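Local coordinates for signal recognition particle 19 kDa protein (Pyrococcus furiosus, PDB 3DLU), which probably binds 7S RNA directly and helps the SRP54 subunit join the archaeal signal recognition particle, which targets nascent membrane proteins to the cytoplasmic membrane, at residues 81-84 against 85-89; 90-93 against 94-98. All coordinates share one frame; numbering follows the deposited sequence.

Contact 1 of 2, residues 81-84 against 85-89; sequences KSKS and LKLIA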
loop_
_atom_site.group_PDB
_atom_site.type_symbol
_atom_site.label_atom_id
_atom_site.label_comp_id
_atom_site.label_asym_id
_atom_site.label_seq_id
_atom_site.Cartn_x
_atom_site.Cartn_y
_atom_site.Cartn_z
ATOM N N LYS A 81 11.409 7.110 19.746
ATOM C CA LYS A 81 11.672 6.814 18.349
ATOM C C LYS A 81 13.143 7.038 17.962
ATOM O O LYS A 81 13.727 6.214 17.274
ATOM C CB LYS A 81 10.756 7.624 17.430
ATOM C CG LYS A 81 11.089 7.473 15.945
ATOM C CD LYS A 81 10.005 8.086 15.069
ATOM C CE LYS A 81 10.405 8.082 13.600
ATOM N NZ LYS A 81 9.267 8.474 12.721
ATOM N N SER A 82 13.733 8.147 18.396
ATOM C CA SER A 82 15.094 8.461 17.976
ATOM C C SER A 82 16.069 7.343 18.378
ATOM O O SER A 82 16.870 6.876 17.566
ATOM C CB SER A 82 15.541 9.810 18.542
ATOM O OG SER A 82 16.856 10.113 18.118
ATOM N N LYS A 83 15.991 6.899 19.626
ATOM C CA LYS A 83 16.858 5.817 20.077
ATOM C C LYS A 83 16.527 4.494 19.384
ATOM O O LYS A 83 17.423 3.711 19.071
ATOM C CB LYS A 83 16.795 5.652 21.597
ATOM C CG LYS A 83 17.577 4.450 22.109
ATOM C CD LYS A 83 19.046 4.505 21.670
ATOM C CE LYS A 83 19.863 3.401 22.335
ATOM N NZ LYS A 83 21.294 3.364 21.881
ATOM N N SER A 84 15.243 4.235 19.162
ATOM C CA SER A 84 14.836 3.014 18.468
ATOM C C SER A 84 15.384 2.963 17.033
ATOM O O SER A 84 15.780 1.905 16.562
ATOM C CB SER A 84 13.302 2.890 18.458
ATOM O OG SER A 84 12.785 2.794 19.781
ATOM N N LEU A 85 15.350 4.087 16.322
ATOM C CA LEU A 85 15.908 4.151 14.970
ATOM C C LEU A 85 17.400 3.826 14.966
ATOM O O LEU A 85 17.882 3.104 14.095
ATOM C CB LEU A 85 15.687 5.520 14.335
ATOM C CG LEU A 85 14.250 5.915 13.966
ATOM C CD1 LEU A 85 14.209 7.341 13.436
ATOM C CD2 LEU A 85 13.635 4.929 12.959
ATOM N N LYS A 86 18.128 4.370 15.933
ATOM C CA LYS A 86 19.566 4.062 16.043
ATOM C C LYS A 86 19.798 2.570 16.333
ATOM O O LYS A 86 20.659 1.927 15.718
ATOM C CB LYS A 86 20.226 4.929 17.119
ATOM C CG LYS A 86 20.307 6.421 16.752
ATOM C CD LYS A 86 20.686 7.256 17.971
ATOM C CE LYS A 86 20.656 8.740 17.655
ATOM N NZ LYS A 86 20.765 9.555 18.892
ATOM N N LEU A 87 19.026 2.008 17.262
ATOM C CA LEU A 87 19.160 0.595 17.595
ATOM C C LEU A 87 18.878 -0.264 16.372
ATOM O O LEU A 87 19.569 -1.252 16.118
ATOM C CB LEU A 87 18.193 0.211 18.716
ATOM C CG LEU A 87 18.549 0.744 20.103
ATOM C CD1 LEU A 87 17.341 0.594 21.023
ATOM C CD2 LEU A 87 19.750 -0.033 20.637
ATOM N N ILE A 88 17.841 0.109 15.625
ATOM C CA ILE A 88 17.456 -0.634 14.432
ATOM C C ILE A 88 18.552 -0.570 13.368
ATOM O O ILE A 88 18.930 -1.599 12.798
ATOM C CB ILE A 88 16.129 -0.106 13.862
ATOM C CG1 ILE A 88 14.983 -0.555 14.761
ATOM C CG2 ILE A 88 15.901 -0.612 12.429
ATOM C CD1 ILE A 88 13.644 0.099 14.408
ATOM N N ALA A 89 19.065 0.634 13.119
ATOM C CA ALA A 89 20.130 0.818 12.133
ATOM C C ALA A 89 21.354 -0.037 12.480
ATOM O O ALA A 89 21.899 -0.758 11.621
ATOM C CB ALA A 89 20.514 2.302 12.025
#
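Leu85 and Leu87 each pack against the lysine four residues before them, Lys81 and Lys83, in the first turns of the alpha-helix 81-100. Lys81 sends its straight aliphatic chain across Leu85, and its CE comes to 3.9 Å from Leu85 CD1. On another side of the helix Lys83 does the same to Leu87, but with a bent chain. A turn at chi2 (56°) swings the outer methylenes back over the leucine, and Lys83 CE lies 3.7 Å from Leu87 CG. These are van der Waals contacts of lysine methylenes with leucine branches. The side-chain ends of Ser82 and Lys86 come only loosely together, though Lys86 N is bonded to Ser82 O.

Beneath the side chains runs the i to i+4 bonding of the helix. Leu85 N gives a bond of 2.8 Å to Lys81 O, with an N-H...O angle of 164°. Leu87 N reaches Lys83 O at 3.0 Å.

The next shell joins the start of the helix to strand 3-6 and neighbouring loops. The ammonium of Lys81 forms a salt bridge with Glu10 and a hydrogen bond with Val5 O. Leu85 also touches Val6 of strand 3-6 and the loop residues Ile22 and Val23. Ser84 is buried. Its hydroxyl stands beside its own backbone N (chi1 -62°) and is hydrogen-bonded to Gly80 O and Ser77 OG. One turn on, Ile88 N is bonded to Ser84 O at 2.9 Å, and Ile88 CG1 touches that same oxygen at 3.2 Å.

Contact 2 of 2, residues 90-93 against 94-98; sequences QKIR and EFRRR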
loop_
_atom_site.group_PDB
_atom_site.type_symbol
_atom_site.label_atom_id
_atom_site.label_comp_id
_atom_site.label_asym_id
_atom_site.label_seq_id
_atom_site.Cartn_x
_atom_site.Cartn_y
_atom_site.Cartn_z
ATOM N N GLN A 90 21.774 0.017 13.739
ATOM C CA GLN A 90 22.968 -0.714 14.150
ATOM C C GLN A 90 22.744 -2.228 14.100
ATOM O O GLN A 90 23.658 -2.986 13.781
ATOM C CB GLN A 90 23.469 -0.238 15.517
ATOM C CG GLN A 90 24.808 -0.859 15.960
ATOM C CD GLN A 90 25.968 -0.627 14.983
ATOM O OE1 GLN A 90 25.907 0.227 14.102
ATOM N NE2 GLN A 90 27.040 -1.389 15.160
ATOM N N LYS A 91 21.516 -2.664 14.371
ATOM C CA LYS A 91 21.182 -4.075 14.256
ATOM C C LYS A 91 21.232 -4.536 12.792
ATOM O O LYS A 91 21.702 -5.641 12.495
ATOM C CB LYS A 91 19.805 -4.342 14.868
ATOM C CG LYS A 91 19.335 -5.774 14.728
ATOM C CD LYS A 91 20.213 -6.729 15.524
ATOM C CE LYS A 91 20.415 -6.233 16.943
ATOM N NZ LYS A 91 21.105 -7.282 17.756
ATOM N N ILE A 92 20.755 -3.694 11.880
ATOM C CA ILE A 92 20.808 -4.026 10.462
ATOM C C ILE A 92 22.269 -4.127 9.992
ATOM O O ILE A 92 22.623 -5.028 9.225
ATOM C CB ILE A 92 20.028 -3.015 9.604
ATOM C CG1 ILE A 92 18.528 -3.105 9.912
ATOM C CG2 ILE A 92 20.280 -3.270 8.111
ATOM C CD1 ILE A 92 17.694 -2.043 9.164
ATOM N N ARG A 93 23.114 -3.217 10.467
ATOM C CA ARG A 93 24.541 -3.279 10.154
ATOM C C ARG A 93 25.121 -4.623 10.598
ATOM O O ARG A 93 25.896 -5.256 9.875
ATOM C CB ARG A 93 25.295 -2.128 10.829
ATOM C CG ARG A 93 26.831 -2.217 10.745
ATOM C CD ARG A 93 27.488 -0.884 11.152
ATOM N NE ARG A 93 27.263 0.125 10.120
ATOM C CZ ARG A 93 26.388 1.120 10.229
ATOM N NH1 ARG A 93 25.690 1.275 11.354
ATOM N NH2 ARG A 93 26.215 1.958 9.217
ATOM N N GLU A 94 24.746 -5.049 11.794
ATOM C CA GLU A 94 25.213 -6.320 12.325
ATOM C C GLU A 94 24.732 -7.512 11.483
ATOM O O GLU A 94 25.540 -8.386 11.140
ATOM C CB GLU A 94 24.821 -6.448 13.798
ATOM C CG GLU A 94 25.089 -7.797 14.418
ATOM C CD GLU A 94 24.414 -7.950 15.780
ATOM O OE1 GLU A 94 24.337 -9.090 16.287
ATOM O OE2 GLU A 94 23.956 -6.932 16.339
ATOM N N PHE A 95 23.438 -7.552 11.140
ATOM C CA PHE A 95 22.909 -8.601 10.250
ATOM C C PHE A 95 23.706 -8.648 8.958
ATOM O O PHE A 95 24.028 -9.715 8.451
ATOM C CB PHE A 95 21.461 -8.324 9.808
ATOM C CG PHE A 95 20.445 -8.398 10.899
ATOM C CD1 PHE A 95 20.625 -9.225 11.989
ATOM C CD2 PHE A 95 19.273 -7.650 10.805
ATOM C CE1 PHE A 95 19.664 -9.298 12.985
ATOM C CE2 PHE A 95 18.309 -7.714 11.794
ATOM C CZ PHE A 95 18.502 -8.541 12.887
ATOM N N ARG A 96 23.968 -7.477 8.394
ATOM C CA ARG A 96 24.653 -7.413 7.110
ATOM C C ARG A 96 26.090 -7.936 7.209
ATOM O O ARG A 96 26.565 -8.608 6.298
ATOM C CB ARG A 96 24.618 -5.988 6.548
ATOM C CG ARG A 96 23.204 -5.579 6.110
ATOM C CD ARG A 96 23.209 -4.146 5.602
ATOM N NE ARG A 96 21.926 -3.783 5.017
ATOM C CZ ARG A 96 21.706 -2.632 4.394
ATOM N NH1 ARG A 96 22.690 -1.737 4.271
ATOM N NH2 ARG A 96 20.505 -2.377 3.894
ATOM N N ARG A 97 26.775 -7.626 8.303
ATOM C CA ARG A 97 28.121 -8.160 8.515
ATOM C C ARG A 97 28.075 -9.684 8.626
ATOM O O ARG A 97 28.944 -10.379 8.107
ATOM C CB ARG A 97 28.763 -7.540 9.756
ATOM C CG ARG A 97 29.250 -6.117 9.522
ATOM C CD ARG A 97 29.594 -5.409 10.823
ATOM N NE ARG A 97 30.313 -4.163 10.576
ATOM C CZ ARG A 97 30.450 -3.190 11.470
ATOM N NH1 ARG A 97 29.903 -3.312 12.678
ATOM N NH2 ARG A 97 31.125 -2.092 11.152
ATOM N N ARG A 98 27.052 -10.206 9.291
ATOM C CA ARG A 98 26.875 -11.660 9.356
ATOM C C ARG A 98 26.647 -12.279 7.975
ATOM O O ARG A 98 27.255 -13.289 7.633
ATOM C CB ARG A 98 25.746 -12.044 10.316
ATOM C CG ARG A 98 26.143 -11.964 11.775
ATOM C CD ARG A 98 25.213 -12.807 12.647
ATOM N NE ARG A 98 24.001 -12.081 13.017
ATOM C CZ ARG A 98 23.906 -11.296 14.086
ATOM N NH1 ARG A 98 24.952 -11.145 14.887
ATOM N NH2 ARG A 98 22.768 -10.665 14.356
HETATM O O HOH W 1 29.995 -1.239 14.352
#
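Residues 90-93 and 94-98 are successive turns of one alpha-helix, joined by i to i+4 bonds such as Phe95 N to Lys91 O (2.9 Å, N-H...O angle 169°). Lys91 carries much of the side-chain contact. Its chain leaves with CG anti to the backbone N (chi1 177°), then bends at chi2 and chi3. CG and CD thereby pass obliquely by the outer end of the Phe95 ring, with Lys91 CG 3.4 Å from Phe95 CZ. The same bends bring Lys91 NZ alongside the Glu94 carboxylate, 3.2 Å from Glu94 OE2 and above the carboxylate plane. The other oxygen, Glu94 OE1, takes Arg98 NH1 at 2.6 Å on its anti lone pair, so the carboxylate joins two cations. A methionine in place of Lys91 is likely to leave Glu94 OE2 without its charged mate, with Arg98 the carboxylate's remaining partner in the network.

Ile92 CG2 lies over one face of the Arg96 guanidinium, 3.5 Å from Arg96 NE. Arg96 itself is bound to Glu36. Arg93 CD similarly underlies the Arg97 guanidinium, with 3.7 Å from Arg93 CD to Arg97 NH1. The Arg93 guanidinium takes Gln90 OE1 at its edge, 2.9 Å from Arg93 NH1, and also binds the carbonyls of Ile27 and Ala28. A water links Gln90 NE2 to Arg97 NH1. Phe95 has a cation-pi contact with Arg39, and Ile92 packs on Ala40 of helix 34-43. Lys91, Glu94 and Arg98 form an intrahelical salt-bridge network, with spacings of three and four residues.

Contacts 1 and 2 lie in series on helix 81-100, with their centres about 14 Å apart. Their segments adjoin in sequence, and the helical i to i+4 spacing continues across the junction, with Lys91 N 3.0 Å from Leu87 O. The helix changes neighbours along its length. Residues 81-89 are set against strand 3-6 and nearby loops, whereas residues 90-98 pack on helix 34-43 and the loop that contains Val29. Contact 1 is nearer the middle of the fold, its centre about 8 Å from the centre of the chain, against about 11 Å for contact 2. Both contain many basic residues. That suits an RNA-binding protein, but no RNA contact can be assigned to either from this geometry.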